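Local coordinates for protein nuclease NucT (Helicobacter pylori, PDB 6EHI) that belongs to the PLD-like nucleases, with a mixed beta sheet flanked by helices, and pairs with a second copy of itself in the assembly, at residues V11-Q16 against N131-L136; K35-S40 against G103-K108; Q61-Y66 against C89-L94. The protein carries 1 engineered substitution. One frame throughout, in Å; residues are numbered along the deposited sequence.

Interaction 1. Residues V11-Q16 against N131-L136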
ATOM      1  N   VAL A  11       1.310  -2.281  11.961  1.00 15.79           N
ATOM      2  CA  VAL A  11       0.274  -3.136  11.449  1.00 17.75           C
ATOM      3  C   VAL A  11      -1.035  -2.628  12.051  1.00 17.26           C
ATOM      4  O   VAL A  11      -1.263  -2.669  13.293  1.00 19.70           O
ATOM      5  CB  VAL A  11       0.471  -4.657  11.698  1.00 15.48           C
ATOM      6  CG1 VAL A  11      -0.739  -5.402  11.143  1.00 18.30           C
ATOM      7  CG2 VAL A  11       1.870  -5.158  11.210  1.00 16.29           C
ATOM      8  N   LEU A  12      -1.920  -2.196  11.181  1.00 16.59           N
ATOM      9  CA  LEU A  12      -3.203  -1.664  11.572  1.00 16.61           C
ATOM     10  C   LEU A  12      -4.300  -2.745  11.482  1.00 18.02           C
ATOM     11  O   LEU A  12      -4.191  -3.644  10.672  1.00 15.70           O
ATOM     12  CB  LEU A  12      -3.555  -0.457  10.678  1.00 18.73           C
ATOM     13  CG  LEU A  12      -2.725   0.785  10.884  1.00 19.84           C
ATOM     14  CD1 LEU A  12      -1.376   0.599  10.164  1.00 22.10           C
ATOM     15  CD2 LEU A  12      -3.419   2.039  10.446  1.00 18.62           C
ATOM     16  N   PRO A  13      -5.324  -2.714  12.361  1.00 20.40           N
ATOM     17  CA  PRO A  13      -5.637  -1.646  13.302  1.00 21.60           C
ATOM     18  C   PRO A  13      -4.875  -1.688  14.631  1.00 20.25           C
ATOM     19  O   PRO A  13      -4.950  -0.761  15.414  1.00 19.99           O
ATOM     20  CB  PRO A  13      -7.135  -1.871  13.572  1.00 20.46           C
ATOM     21  CG  PRO A  13      -7.276  -3.365  13.464  1.00 21.69           C
ATOM     22  CD  PRO A  13      -6.341  -3.800  12.401  1.00 22.20           C
ATOM     23  N   TYR A  14      -4.196  -2.797  14.896  1.00 19.28           N
ATOM     24  CA  TYR A  14      -3.514  -2.978  16.192  1.00 19.51           C
ATOM     25  C   TYR A  14      -2.694  -1.769  16.634  1.00 21.57           C
ATOM     26  O   TYR A  14      -2.769  -1.341  17.788  1.00 21.12           O
ATOM     27  CB  TYR A  14      -2.620  -4.199  16.163  1.00 20.44           C
ATOM     28  CG  TYR A  14      -3.341  -5.423  15.600  1.00 20.55           C
ATOM     29  CD1 TYR A  14      -4.372  -6.088  16.307  1.00 20.92           C
ATOM     30  CD2 TYR A  14      -3.075  -5.859  14.323  1.00 19.13           C
ATOM     31  CE1 TYR A  14      -5.032  -7.181  15.738  1.00 22.91           C
ATOM     32  CE2 TYR A  14      -3.729  -6.939  13.781  1.00 20.45           C
ATOM     33  CZ  TYR A  14      -4.725  -7.582  14.465  1.00 19.93           C
ATOM     34  OH  TYR A  14      -5.303  -8.679  13.891  1.00 20.06           O
ATOM     35  N   GLU A  15      -1.919  -1.197  15.700  1.00 18.69           N
ATOM     36  CA  GLU A  15      -1.060  -0.130  15.933  1.00 18.59           C
ATOM     37  C   GLU A  15      -1.527   1.168  15.161  1.00 17.94           C
ATOM     38  O   GLU A  15      -0.703   1.987  14.857  1.00 17.87           O
ATOM     39  CB  GLU A  15       0.355  -0.510  15.547  1.00 20.38           C
ATOM     40  CG  GLU A  15       0.976  -1.773  16.157  1.00 20.99           C
ATOM     41  CD  GLU A  15       2.374  -2.067  15.652  1.00 23.78           C
ATOM     42  OE1 GLU A  15       2.523  -2.527  14.484  1.00 22.67           O
ATOM     43  OE2 GLU A  15       3.348  -1.901  16.454  1.00 27.32           O
ATOM     44  N   GLN A  16      -2.845   1.357  15.049  1.00 17.72           N
ATOM     45  CA  GLN A  16      -3.405   2.471  14.234  1.00 19.18           C
ATOM     46  C   GLN A  16      -3.054   3.820  14.841  1.00 20.83           C
ATOM     47  O   GLN A  16      -2.730   4.733  14.132  1.00 19.42           O
ATOM     48  CB  GLN A  16      -4.878   2.294  13.997  1.00 21.94           C
ATOM     49  CG  GLN A  16      -5.702   2.439  15.286  1.00 22.28           C
ATOM     50  CD  GLN A  16      -7.085   1.905  15.151  1.00 24.18           C
ATOM     51  OE1 GLN A  16      -7.487   1.369  14.123  1.00 25.20           O
ATOM     52  NE2 GLN A  16      -7.822   2.004  16.234  1.00 22.76           N
ATOM     53  N   ASN A 131     -10.601   1.819  11.187  1.00 21.12           N
ATOM     54  CA  ASN A 131     -11.383   0.612  10.973  1.00 22.34           C
ATOM     55  C   ASN A 131     -10.722  -0.537  10.152  1.00 24.06           C
ATOM     56  O   ASN A 131     -11.213  -1.660  10.148  1.00 23.76           O
ATOM     57  CB  ASN A 131     -12.683   1.025  10.298  1.00 25.82           C
ATOM     58  CG  ASN A 131     -13.376   2.180  11.023  1.00 22.82           C
ATOM     59  OD1 ASN A 131     -13.362   2.270  12.279  1.00 27.97           O
ATOM     60  ND2 ASN A 131     -13.938   3.076  10.247  1.00 27.56           N
ATOM     61  N   ASN A 132      -9.606  -0.259   9.467  1.00 19.37           N
ATOM     62  CA  ASN A 132      -9.104  -1.174   8.466  1.00 16.62           C
ATOM     63  C   ASN A 132      -7.918  -1.922   8.942  1.00 15.91           C
ATOM     64  O   ASN A 132      -7.256  -1.462   9.857  1.00 16.59           O
ATOM     65  CB  ASN A 132      -8.664  -0.373   7.199  1.00 19.34           C
ATOM     66  CG  ASN A 132      -9.836   0.204   6.435  1.00 20.15           C
ATOM     67  OD1 ASN A 132     -11.001  -0.065   6.723  1.00 19.97           O
ATOM     68  ND2 ASN A 132      -9.524   1.033   5.404  1.00 22.46           N
ATOM     69  N   TYR A 133      -7.738  -3.093   8.344  1.00 13.74           N
ATOM     70  CA  TYR A 133      -6.392  -3.738   8.381  1.00 15.15           C
ATOM     71  C   TYR A 133      -5.561  -2.998   7.310  1.00 15.99           C
ATOM     72  O   TYR A 133      -5.967  -2.839   6.158  1.00 15.23           O
ATOM     73  CB  TYR A 133      -6.396  -5.259   8.173  1.00 16.05           C
ATOM     74  CG  TYR A 133      -7.104  -6.017   9.263  1.00 17.44           C
ATOM     75  CD1 TYR A 133      -8.506  -6.157   9.250  1.00 18.94           C
ATOM     76  CD2 TYR A 133      -6.407  -6.584  10.272  1.00 16.95           C
ATOM     77  CE1 TYR A 133      -9.138  -6.897  10.243  1.00 20.20           C
ATOM     78  CE2 TYR A 133      -7.056  -7.224  11.286  1.00 18.25           C
ATOM     79  CZ  TYR A 133      -8.404  -7.386  11.271  1.00 20.33           C
ATOM     80  OH  TYR A 133      -9.057  -8.043  12.293  1.00 20.58           O
ATOM     81  N   GLU A 134      -4.380  -2.606   7.705  1.00 14.99           N
ATOM     82  CA  GLU A 134      -3.489  -1.902   6.784  1.00 15.07           C
ATOM     83  C   GLU A 134      -2.115  -2.218   7.228  1.00 13.53           C
ATOM     84  O   GLU A 134      -1.889  -2.674   8.379  1.00 15.35           O
ATOM     85  CB  GLU A 134      -3.644  -0.353   6.910  1.00 14.53           C
ATOM     86  CG  GLU A 134      -5.036   0.144   6.671  1.00 15.37           C
ATOM     87  CD  GLU A 134      -5.407   0.384   5.217  1.00 17.55           C
ATOM     88  OE1 GLU A 134      -4.698  -0.010   4.258  1.00 17.89           O
ATOM     89  OE2 GLU A 134      -6.536   0.872   5.014  1.00 21.78           O
ATOM     90  N   VAL A 135      -1.165  -1.834   6.426  1.00 14.59           N
ATOM     91  CA  VAL A 135       0.200  -1.708   6.882  1.00 14.64           C
ATOM     92  C   VAL A 135       0.750  -0.342   6.536  1.00 15.00           C
ATOM     93  O   VAL A 135       0.532   0.202   5.396  1.00 15.60           O
ATOM     94  CB  VAL A 135       1.137  -2.827   6.435  1.00 17.66           C
ATOM     95  CG1 VAL A 135       0.746  -4.160   7.047  1.00 17.82           C
ATOM     96  CG2 VAL A 135       1.223  -2.928   4.926  1.00 19.26           C
ATOM     97  N   LEU A 136       1.619   0.159   7.412  1.00 14.95           N
ATOM     98  CA  LEU A 136       2.311   1.452   7.176  1.00 16.08           C
ATOM     99  C   LEU A 136       3.775   1.223   7.520  1.00 19.01           C
ATOM    100  O   LEU A 136       4.078   0.750   8.673  1.00 22.04           O
ATOM    101  CB  LEU A 136       1.706   2.551   8.021  1.00 20.26           C
ATOM    102  CG  LEU A 136       2.105   3.964   7.643  1.00 25.23           C
ATOM    103  CD1 LEU A 136       0.960   4.905   7.980  1.00 23.70           C
ATOM    104  CD2 LEU A 136       3.309   4.372   8.418  1.00 27.96           C
TER
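Leu12 and Glu134 form an antiparallel hydrogen-bonded pair. Leu12 N gives its hydrogen to Glu134 O at 2.8 Å. The return bond runs from Glu134 N to Leu12 O at 3.1 Å. Tyr133 CA also points a hydrogen at Leu12 O, 3.2 Å away. The next pair, Val11 and Val135, is non-hydrogen-bonded, and Val11 CG2 lies 4.4 Å from Val135 CG1.

Beyond the strand ends the contact becomes aromatic. Pro13, behind a cis peptide bond, lays its CD over one face of the Tyr133 ring, 3.9 Å from the centroid, a CH-pi contact. Tyr14 OH meets the edge of the same ring at CE2, 3.5 Å away and near its plane.

The second shell fixes the turn. Glu15 OE1 takes the hydrogen of Val11 N at 2.8 Å and so closes the loop back on its strand. Glu134 bends at chi2 (-85°). Its OE1 bonds to Ser121 OG and to Asn106 ND2 of the second subunit, and its OE2 accepts Asn132 ND2.

Tyr14 stacks on Tyr151 of the second subunit. Helix 126-130 covers the Leu12 face through Phe129, and strand 7-12 is an outermost strand of the sheet within this chain, beside strand 134-139.

Interaction 2. Residues K35-S40 against G103-K108. Engineered in segment 103-108: Asn106 (natural residue His).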
ATOM      1  N   LYS A  35       6.972  15.648   0.303  1.00 15.15           N
ATOM      2  CA  LYS A  35       6.556  15.204  -0.972  1.00 16.65           C
ATOM      3  C   LYS A  35       5.594  14.055  -0.814  1.00 15.93           C
ATOM      4  O   LYS A  35       5.919  13.034  -0.189  1.00 17.37           O
ATOM      5  CB  LYS A  35       7.764  14.794  -1.814  1.00 17.59           C
ATOM      6  CG  LYS A  35       8.727  15.989  -2.190  1.00 19.50           C
ATOM      7  CD  LYS A  35      10.017  15.516  -2.864  1.00 23.37           C
ATOM      8  CE  LYS A  35      10.970  16.662  -3.086  1.00 25.10           C
ATOM      9  NZ  LYS A  35      10.474  17.453  -4.250  1.00 28.93           N
ATOM     10  N   ILE A  36       4.381  14.196  -1.381  1.00 14.31           N
ATOM     11  CA  ILE A  36       3.341  13.193  -1.099  1.00 13.55           C
ATOM     12  C   ILE A  36       2.700  12.776  -2.387  1.00 11.99           C
ATOM     13  O   ILE A  36       2.426  13.617  -3.272  1.00 13.13           O
ATOM     14  CB  ILE A  36       2.233  13.770  -0.202  1.00 13.44           C
ATOM     15  CG1 ILE A  36       2.788  14.114   1.166  1.00 14.17           C
ATOM     16  CG2 ILE A  36       0.979  12.876  -0.099  1.00 14.47           C
ATOM     17  CD1 ILE A  36       2.047  15.205   1.980  1.00 16.33           C
ATOM     18  N   ALA A  37       2.501  11.467  -2.567  1.00 12.32           N
ATOM     19  CA  ALA A  37       1.606  10.945  -3.611  1.00 13.59           C
ATOM     20  C   ALA A  37       0.564  10.110  -2.938  1.00 13.79           C
ATOM     21  O   ALA A  37       0.950   9.209  -2.202  1.00 14.64           O
ATOM     22  CB  ALA A  37       2.393  10.141  -4.579  1.00 13.60           C
ATOM     23  N   ILE A  38      -0.715  10.462  -3.078  1.00 13.96           N
ATOM     24  CA  ILE A  38      -1.788   9.804  -2.345  1.00 13.43           C
ATOM     25  C   ILE A  38      -2.977   9.577  -3.189  1.00 13.67           C
ATOM     26  O   ILE A  38      -3.460  10.486  -3.824  1.00 13.73           O
ATOM     27  CB  ILE A  38      -2.106  10.635  -1.090  1.00 13.59           C
ATOM     28  CG1 ILE A  38      -3.069   9.914  -0.130  1.00 13.59           C
ATOM     29  CG2 ILE A  38      -2.469  12.078  -1.414  1.00 13.35           C
ATOM     30  CD1 ILE A  38      -2.501   8.649   0.456  1.00 14.05           C
ATOM     31  N   TYR A  39      -3.521   8.343  -3.137  1.00 13.39           N
ATOM     32  CA  TYR A  39      -4.727   7.965  -3.839  1.00 14.65           C
ATOM     33  C   TYR A  39      -5.934   8.702  -3.283  1.00 14.56           C
ATOM     34  O   TYR A  39      -6.593   9.481  -4.013  1.00 15.42           O
ATOM     35  CB  TYR A  39      -4.963   6.405  -3.786  1.00 14.85           C
ATOM     36  CG  TYR A  39      -6.256   6.033  -4.406  1.00 14.44           C
ATOM     37  CD1 TYR A  39      -6.376   5.953  -5.805  1.00 13.52           C
ATOM     38  CD2 TYR A  39      -7.415   5.842  -3.611  1.00 14.61           C
ATOM     39  CE1 TYR A  39      -7.579   5.664  -6.392  1.00 15.11           C
ATOM     40  CE2 TYR A  39      -8.627   5.588  -4.209  1.00 17.62           C
ATOM     41  CZ  TYR A  39      -8.681   5.542  -5.629  1.00 16.21           C
ATOM     42  OH  TYR A  39      -9.856   5.223  -6.301  1.00 20.99           O
ATOM     43  N   SER A  40      -6.259   8.476  -1.980  1.00 14.77           N
ATOM     44  CA  SER A  40      -7.382   9.147  -1.338  1.00 15.71           C
ATOM     45  C   SER A  40      -6.870   9.800  -0.059  1.00 15.79           C
ATOM     46  O   SER A  40      -6.156   9.162   0.706  1.00 15.02           O
ATOM     47  CB  SER A  40      -8.519   8.152  -1.013  1.00 21.05           C
ATOM     48  OG  SER A  40      -9.425   8.656  -0.042  1.00 21.52           O
ATOM     49  N   GLY A 103      -5.623   3.750 -15.806  1.00 15.10           N
ATOM     50  CA  GLY A 103      -5.255   3.410 -14.453  1.00 16.99           C
ATOM     51  C   GLY A 103      -5.466   4.544 -13.456  1.00 16.54           C
ATOM     52  O   GLY A 103      -5.917   5.656 -13.757  1.00 17.55           O
ATOM     53  N   ILE A 104      -5.086   4.227 -12.214  1.00 14.20           N
ATOM     54  CA  ILE A 104      -5.171   5.113 -11.133  1.00 13.35           C
ATOM     55  C   ILE A 104      -3.780   5.409 -10.551  1.00 13.05           C
ATOM     56  O   ILE A 104      -2.804   4.736 -10.794  1.00 13.81           O
ATOM     57  CB  ILE A 104      -6.101   4.598 -10.001  1.00 15.75           C
ATOM     58  CG1 ILE A 104      -5.705   3.194  -9.541  1.00 16.00           C
ATOM     59  CG2 ILE A 104      -7.562   4.691 -10.403  1.00 15.95           C
ATOM     60  CD1 ILE A 104      -6.399   2.881  -8.211  1.00 17.17           C
ATOM     61  N   MET A 105      -3.672   6.516  -9.803  1.00 13.89           N
ATOM     62  CA  MET A 105      -2.457   6.822  -9.085  1.00 12.63           C
ATOM     63  C   MET A 105      -2.723   6.284  -7.630  1.00 13.56           C
ATOM     64  O   MET A 105      -3.357   6.922  -6.833  1.00 13.81           O
ATOM     65  CB  MET A 105      -2.174   8.363  -9.079  1.00 13.11           C
ATOM     66  CG  MET A 105      -0.696   8.673  -8.767  1.00 12.91           C
ATOM     67  SD  MET A 105      -0.052   7.983  -7.220  1.00 14.47           S
ATOM     68  CE  MET A 105      -0.923   8.947  -6.021  1.00 16.21           C
ATOM     69  N   ASN A 106      -2.382   5.031  -7.436  1.00 13.05           N
ATOM     70  CA  ASN A 106      -2.707   4.340  -6.148  1.00 12.72           C
ATOM     71  C   ASN A 106      -1.637   4.384  -5.112  1.00 12.39           C
ATOM     72  O   ASN A 106      -1.811   3.739  -4.013  1.00 13.93           O
ATOM     73  CB  ASN A 106      -2.995   2.902  -6.395  1.00 11.62           C
ATOM     74  CG  ASN A 106      -3.829   2.308  -5.300  1.00 11.40           C
ATOM     75  OD1 ASN A 106      -4.889   2.874  -4.889  1.00 13.02           O
ATOM     76  ND2 ASN A 106      -3.423   1.104  -4.877  1.00 12.28           N
ATOM     77  N   GLN A 107      -0.518   5.062  -5.294  1.00 11.65           N
ATOM     78  CA  GLN A 107       0.437   5.204  -4.246  1.00 13.21           C
ATOM     79  C   GLN A 107      -0.060   5.895  -2.973  1.00 14.01           C
ATOM     80  O   GLN A 107      -0.999   6.696  -3.028  1.00 13.80           O
ATOM     81  CB  GLN A 107       1.642   6.022  -4.727  1.00 15.19           C
ATOM     82  CG  GLN A 107       2.390   5.305  -5.856  1.00 15.11           C
ATOM     83  CD  GLN A 107       3.588   6.083  -6.342  1.00 16.27           C
ATOM     84  OE1 GLN A 107       3.925   7.205  -5.807  1.00 18.97           O
ATOM     85  NE2 GLN A 107       4.193   5.557  -7.378  1.00 16.90           N
ATOM     86  N   LYS A 108       0.499   5.524  -1.793  1.00 13.18           N
ATOM     87  CA  LYS A 108       0.247   6.262  -0.543  1.00 13.14           C
ATOM     88  C   LYS A 108       1.650   6.445   0.056  1.00 14.38           C
ATOM     89  O   LYS A 108       2.092   5.612   0.839  1.00 16.31           O
ATOM     90  CB  LYS A 108      -0.650   5.462   0.440  1.00 12.34           C
ATOM     91  CG  LYS A 108      -1.903   4.842  -0.183  1.00 14.05           C
ATOM     92  CD  LYS A 108      -1.809   3.422  -0.731  1.00 13.66           C
ATOM     93  CE  LYS A 108      -3.155   2.720  -0.936  1.00 16.15           C
ATOM     94  NZ  LYS A 108      -3.920   3.302  -2.057  1.00 14.08           N
TER
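Tyr39 lies against the loop that leads into strand 108-112. Asn106 and Lys108 stand at the first two positions of the HKD motif (HxKx4D) of the PLD family. Asn106 is engineered; the natural residue there is His. Ile38 and Lys108 make an antiparallel non-hydrogen-bonded pair where strand 33-38 meets the start of strand 108-112.

The Tyr39 side chain can be followed outward. With CG trans to the backbone N (chi1 175°), the ring runs out along residues 104-106. CB rests 3.5 Å from Met105 O. CG lies 3.5 Å from Asn106 OD1, whose amide plane is turned 71° from the ring. CD1 is 3.3 Å from Met105 O, which comes in at the ring edge near its plane. That oxygen is buried here and has no hydrogen-bond partner in the model. Further out, CE1 touches Ile104 CD1 obliquely at 3.5 Å. The backbone adds one weak hydrogen bond, Tyr39 N to Gln107 O at 3.0 Å.

Behind the tyrosine, Met105 folds back at chi2 and chi3. Its CE packs on Ala37 CB at 3.8 Å and also lies against the backbone between Ala37 and Ile38. Gln107 OE1 rests on the same methyl of Ala37. Ile38 CD1 meets Lys108 CB at 3.7 Å, the two side chains crossing at about a right angle.

The second subunit adds a bond: its Glu134 OE1 accepts Asn106 ND2. In the same chain Asp65 OD1 takes the hydrogen of Met105 N.

The Lys108 chain curls back toward its own loop. Its NZ bonds to Asn123 OD1, donates to Asn106 O at 2.9 Å, and reaches Asn106 OD1 more weakly.

Interaction 3. Residues Q61-Y66 against C89-L94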
ATOM      1  N   GLN A  61       4.487  19.333  -1.604  1.00 16.00           N
ATOM      2  CA  GLN A  61       3.972  18.953  -2.923  1.00 15.96           C
ATOM      3  C   GLN A  61       3.092  17.699  -2.720  1.00 14.45           C
ATOM      4  O   GLN A  61       3.475  16.816  -1.968  1.00 15.14           O
ATOM      5  CB  GLN A  61       5.114  18.596  -3.820  1.00 17.47           C
ATOM      6  CG  GLN A  61       5.959  19.823  -4.134  1.00 22.44           C
ATOM      7  CD  GLN A  61       7.243  19.501  -4.869  1.00 27.04           C
ATOM      8  OE1 GLN A  61       7.960  18.560  -4.498  1.00 32.48           O
ATOM      9  NE2 GLN A  61       7.512  20.240  -5.968  1.00 25.98           N
ATOM     10  N   ILE A  62       1.906  17.712  -3.282  1.00 14.95           N
ATOM     11  CA  ILE A  62       0.953  16.598  -3.124  1.00 14.69           C
ATOM     12  C   ILE A  62       0.407  16.219  -4.460  1.00 15.05           C
ATOM     13  O   ILE A  62      -0.198  17.068  -5.094  1.00 16.13           O
ATOM     14  CB  ILE A  62      -0.188  17.035  -2.206  1.00 15.12           C
ATOM     15  CG1 ILE A  62       0.370  17.738  -0.964  1.00 16.57           C
ATOM     16  CG2 ILE A  62      -1.037  15.810  -1.799  1.00 15.85           C
ATOM     17  CD1 ILE A  62      -0.697  18.179  -0.001  1.00 15.79           C
ATOM     18  N   ILE A  63       0.688  15.008  -4.952  1.00 14.30           N
ATOM     19  CA  ILE A  63       0.061  14.407  -6.159  1.00 13.93           C
ATOM     20  C   ILE A  63      -1.125  13.561  -5.700  1.00 14.17           C
ATOM     21  O   ILE A  63      -0.922  12.616  -4.913  1.00 14.37           O
ATOM     22  CB  ILE A  63       1.062  13.525  -6.947  1.00 15.22           C
ATOM     23  CG1 ILE A  63       2.361  14.306  -7.222  1.00 16.80           C
ATOM     24  CG2 ILE A  63       0.365  12.936  -8.129  1.00 15.25           C
ATOM     25  CD1 ILE A  63       3.508  13.532  -7.876  1.00 17.52           C
ATOM     26  N   TYR A  64      -2.361  13.942  -6.060  1.00 13.11           N
ATOM     27  CA  TYR A  64      -3.575  13.165  -5.795  1.00 13.67           C
ATOM     28  C   TYR A  64      -4.012  12.326  -6.986  1.00 13.88           C
ATOM     29  O   TYR A  64      -3.917  12.784  -8.190  1.00 14.03           O
ATOM     30  CB  TYR A  64      -4.676  14.119  -5.499  1.00 14.17           C
ATOM     31  CG  TYR A  64      -4.670  14.962  -4.246  1.00 15.91           C
ATOM     32  CD1 TYR A  64      -3.845  16.134  -4.110  1.00 17.04           C
ATOM     33  CD2 TYR A  64      -5.425  14.567  -3.117  1.00 15.83           C
ATOM     34  CE1 TYR A  64      -3.894  16.921  -2.979  1.00 18.69           C
ATOM     35  CE2 TYR A  64      -5.436  15.336  -1.980  1.00 17.31           C
ATOM     36  CZ  TYR A  64      -4.678  16.505  -1.900  1.00 17.35           C
ATOM     37  OH  TYR A  64      -4.663  17.266  -0.752  1.00 17.62           O
ATOM     38  N   ASP A  65      -4.597  11.149  -6.780  1.00 13.48           N
ATOM     39  CA  ASP A  65      -5.281  10.464  -7.901  1.00 14.40           C
ATOM     40  C   ASP A  65      -6.343  11.381  -8.598  1.00 15.56           C
ATOM     41  O   ASP A  65      -7.155  12.038  -7.910  1.00 15.35           O
ATOM     42  CB  ASP A  65      -5.925   9.147  -7.470  1.00 13.46           C
ATOM     43  CG  ASP A  65      -6.776   8.501  -8.546  1.00 12.75           C
ATOM     44  OD1 ASP A  65      -6.177   7.936  -9.442  1.00 15.17           O
ATOM     45  OD2 ASP A  65      -8.059   8.555  -8.488  1.00 15.65           O
ATOM     46  N   TYR A  66      -6.319  11.370  -9.930  1.00 14.93           N
ATOM     47  CA  TYR A  66      -7.179  12.276 -10.710  1.00 17.49           C
ATOM     48  C   TYR A  66      -8.657  11.934 -10.518  1.00 17.72           C
ATOM     49  O   TYR A  66      -9.432  12.750 -10.040  1.00 18.15           O
ATOM     50  CB  TYR A  66      -6.773  12.204 -12.231  1.00 16.57           C
ATOM     51  CG  TYR A  66      -7.642  13.110 -13.066  1.00 24.02           C
ATOM     52  CD1 TYR A  66      -8.929  12.732 -13.437  1.00 26.23           C
ATOM     53  CD2 TYR A  66      -7.220  14.391 -13.341  1.00 25.91           C
ATOM     54  CE1 TYR A  66      -9.724  13.620 -14.147  1.00 31.10           C
ATOM     55  CE2 TYR A  66      -7.997  15.271 -14.055  1.00 31.60           C
ATOM     56  CZ  TYR A  66      -9.251  14.889 -14.414  1.00 29.81           C
ATOM     57  OH  TYR A  66     -10.042  15.780 -15.116  1.00 33.88           O
ATOM     58  N   CYS A  89      -1.626  18.740  -7.233  1.00 16.01           N
ATOM     59  CA  CYS A  89      -1.913  18.436  -8.589  1.00 17.61           C
ATOM     60  C   CYS A  89      -2.577  17.026  -8.700  1.00 18.77           C
ATOM     61  O   CYS A  89      -2.743  16.360  -7.660  1.00 14.99           O
ATOM     62  CB  CYS A  89      -0.600  18.571  -9.377  1.00 20.14           C
ATOM     63  SG  CYS A  89       0.633  17.288  -8.915  1.00 22.20           S
ATOM     64  N   LEU A  90      -2.961  16.610  -9.888  1.00 15.11           N
ATOM     65  CA  LEU A  90      -3.741  15.406 -10.126  1.00 16.68           C
ATOM     66  C   LEU A  90      -3.044  14.529 -11.108  1.00 17.90           C
ATOM     67  O   LEU A  90      -2.429  15.029 -12.037  1.00 18.90           O
ATOM     68  CB  LEU A  90      -5.108  15.785 -10.675  1.00 16.96           C
ATOM     69  CG  LEU A  90      -6.030  16.631  -9.834  1.00 18.68           C
ATOM     70  CD1 LEU A  90      -7.168  17.322 -10.618  1.00 18.35           C
ATOM     71  CD2 LEU A  90      -6.570  15.752  -8.732  1.00 17.58           C
ATOM     72  N   LEU A  91      -3.142  13.202 -10.964  1.00 15.32           N
ATOM     73  CA  LEU A  91      -2.519  12.298 -11.829  1.00 14.78           C
ATOM     74  C   LEU A  91      -3.339  11.069 -12.099  1.00 15.83           C
ATOM     75  O   LEU A  91      -3.852  10.479 -11.145  1.00 15.78           O
ATOM     76  CB  LEU A  91      -1.155  11.986 -11.267  1.00 13.75           C
ATOM     77  CG  LEU A  91      -0.243  11.054 -12.004  1.00 15.80           C
ATOM     78  CD1 LEU A  91       0.107  11.588 -13.410  1.00 16.84           C
ATOM     79  CD2 LEU A  91       0.990  10.849 -11.174  1.00 15.84           C
ATOM     80  N   LYS A  92      -3.663  10.795 -13.359  1.00 15.32           N
ATOM     81  CA  LYS A  92      -4.280   9.528 -13.749  1.00 17.64           C
ATOM     82  C   LYS A  92      -3.206   8.540 -14.207  1.00 19.41           C
ATOM     83  O   LYS A  92      -2.107   8.883 -14.502  1.00 17.79           O
ATOM     84  CB  LYS A  92      -5.430   9.649 -14.827  1.00 24.04           C
ATOM     85  CG  LYS A  92      -5.012  10.081 -16.197  1.00 30.48           C
ATOM     86  CD  LYS A  92      -6.237  10.236 -17.148  1.00 34.58           C
ATOM     87  CE  LYS A  92      -7.148  11.391 -16.694  1.00 40.81           C
ATOM     88  NZ  LYS A  92      -8.070  12.084 -17.676  1.00 47.90           N
ATOM     89  N   GLY A  93      -3.528   7.243 -14.119  1.00 18.89           N
ATOM     90  CA  GLY A  93      -2.646   6.218 -14.591  1.00 18.26           C
ATOM     91  C   GLY A  93      -2.629   6.121 -16.107  1.00 19.37           C
ATOM     92  O   GLY A  93      -3.142   7.024 -16.807  1.00 21.42           O
ATOM     93  N   LEU A  94      -2.063   5.015 -16.584  1.00 19.84           N
ATOM     94  CA  LEU A  94      -1.814   4.734 -18.019  1.00 19.92           C
ATOM     95  C   LEU A  94      -3.048   4.176 -18.683  1.00 21.04           C
ATOM     96  O   LEU A  94      -3.942   3.613 -18.075  1.00 19.49           O
ATOM     97  CB  LEU A  94      -0.608   3.771 -18.184  1.00 18.67           C
ATOM     98  CG  LEU A  94       0.756   4.124 -17.547  1.00 21.31           C
ATOM     99  CD1 LEU A  94       1.880   3.187 -17.849  1.00 21.50           C
ATOM    100  CD2 LEU A  94       1.298   5.505 -17.892  1.00 23.20           C
TER
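Four backbone hydrogen bonds join Ile62, Tyr64 and Tyr66 to Cys89 and Leu91. Cys89 N donates to Ile62 O at 3.1 Å. Cys89 O then receives Tyr64 N at 2.9 Å in a nearly straight bond, 172° at the hydrogen. Leu91 N continues the ladder to Tyr64 O, and Leu91 O receives Tyr66 N at 2.9 Å. Leu90 CA adds a CA-H...O contact to Tyr64 O. Ile63, Tyr64 and Asp65 thus pair in parallel with Cys89, Leu90 and Leu91.

Apolar contacts lie on both faces. On one, Ile63 CG2 sits beside Leu91 CB at 3.6 Å, the two side chains pointing the same way. Ile63 CG1 meets Cys89 SG at 3.8 Å, and that sulfur is tied to Cys159 by a disulfide. Met155 and Tyr152 of helix 142-158 cover Ile63. On the other face, Leu90 CD2 reaches Tyr64 CB at 4.1 Å.

The two strands belong to a beta-alpha-beta unit: strand 59-65, the short helices 66-69 and 77-80, then strand 86-91 alongside the first. Asp65 is the N-cap of the first helix, its OD2 bonded to Ser68 N.

Aromatic contacts gather at Tyr66. A chi1 of 179° swings the ring away from its own backbone N, out between Leu90 and Lys92. Leu90 CB meets Tyr66 CD2 obliquely at 3.7 Å. Lys92 runs alongside and bends at chi3, bringing CE over one ring face in a CH-pi contact. NZ follows over the same face, 4.4 Å from the centroid of the Tyr66 ring, as a cation-pi pair.

Overall arrangement
All three contacts belong to one mixed sheet. Interaction 1 joins the outermost strand 7-12 to strand 134-139. Interactions 2 and 3 lie farther across the sheet and share a border, since strands 33-38 and 59-65 are neighbours; their centres are about 7 Å apart. Interactions 1 and 3 sit on opposite sides of the chain's centre, about 25 Å between centres. Along the chain the segments enclose one another: 61-66 and 89-94 fall between 35-40 and 103-108, which fall between 11-16 and 131-136. Within one chain interactions 1 and 2 do not touch. Across the dimer they do: Asn132 of one subunit bonds to Ile104 of the other, joining the loop before strand 134-139 to the one carrying HKD residues.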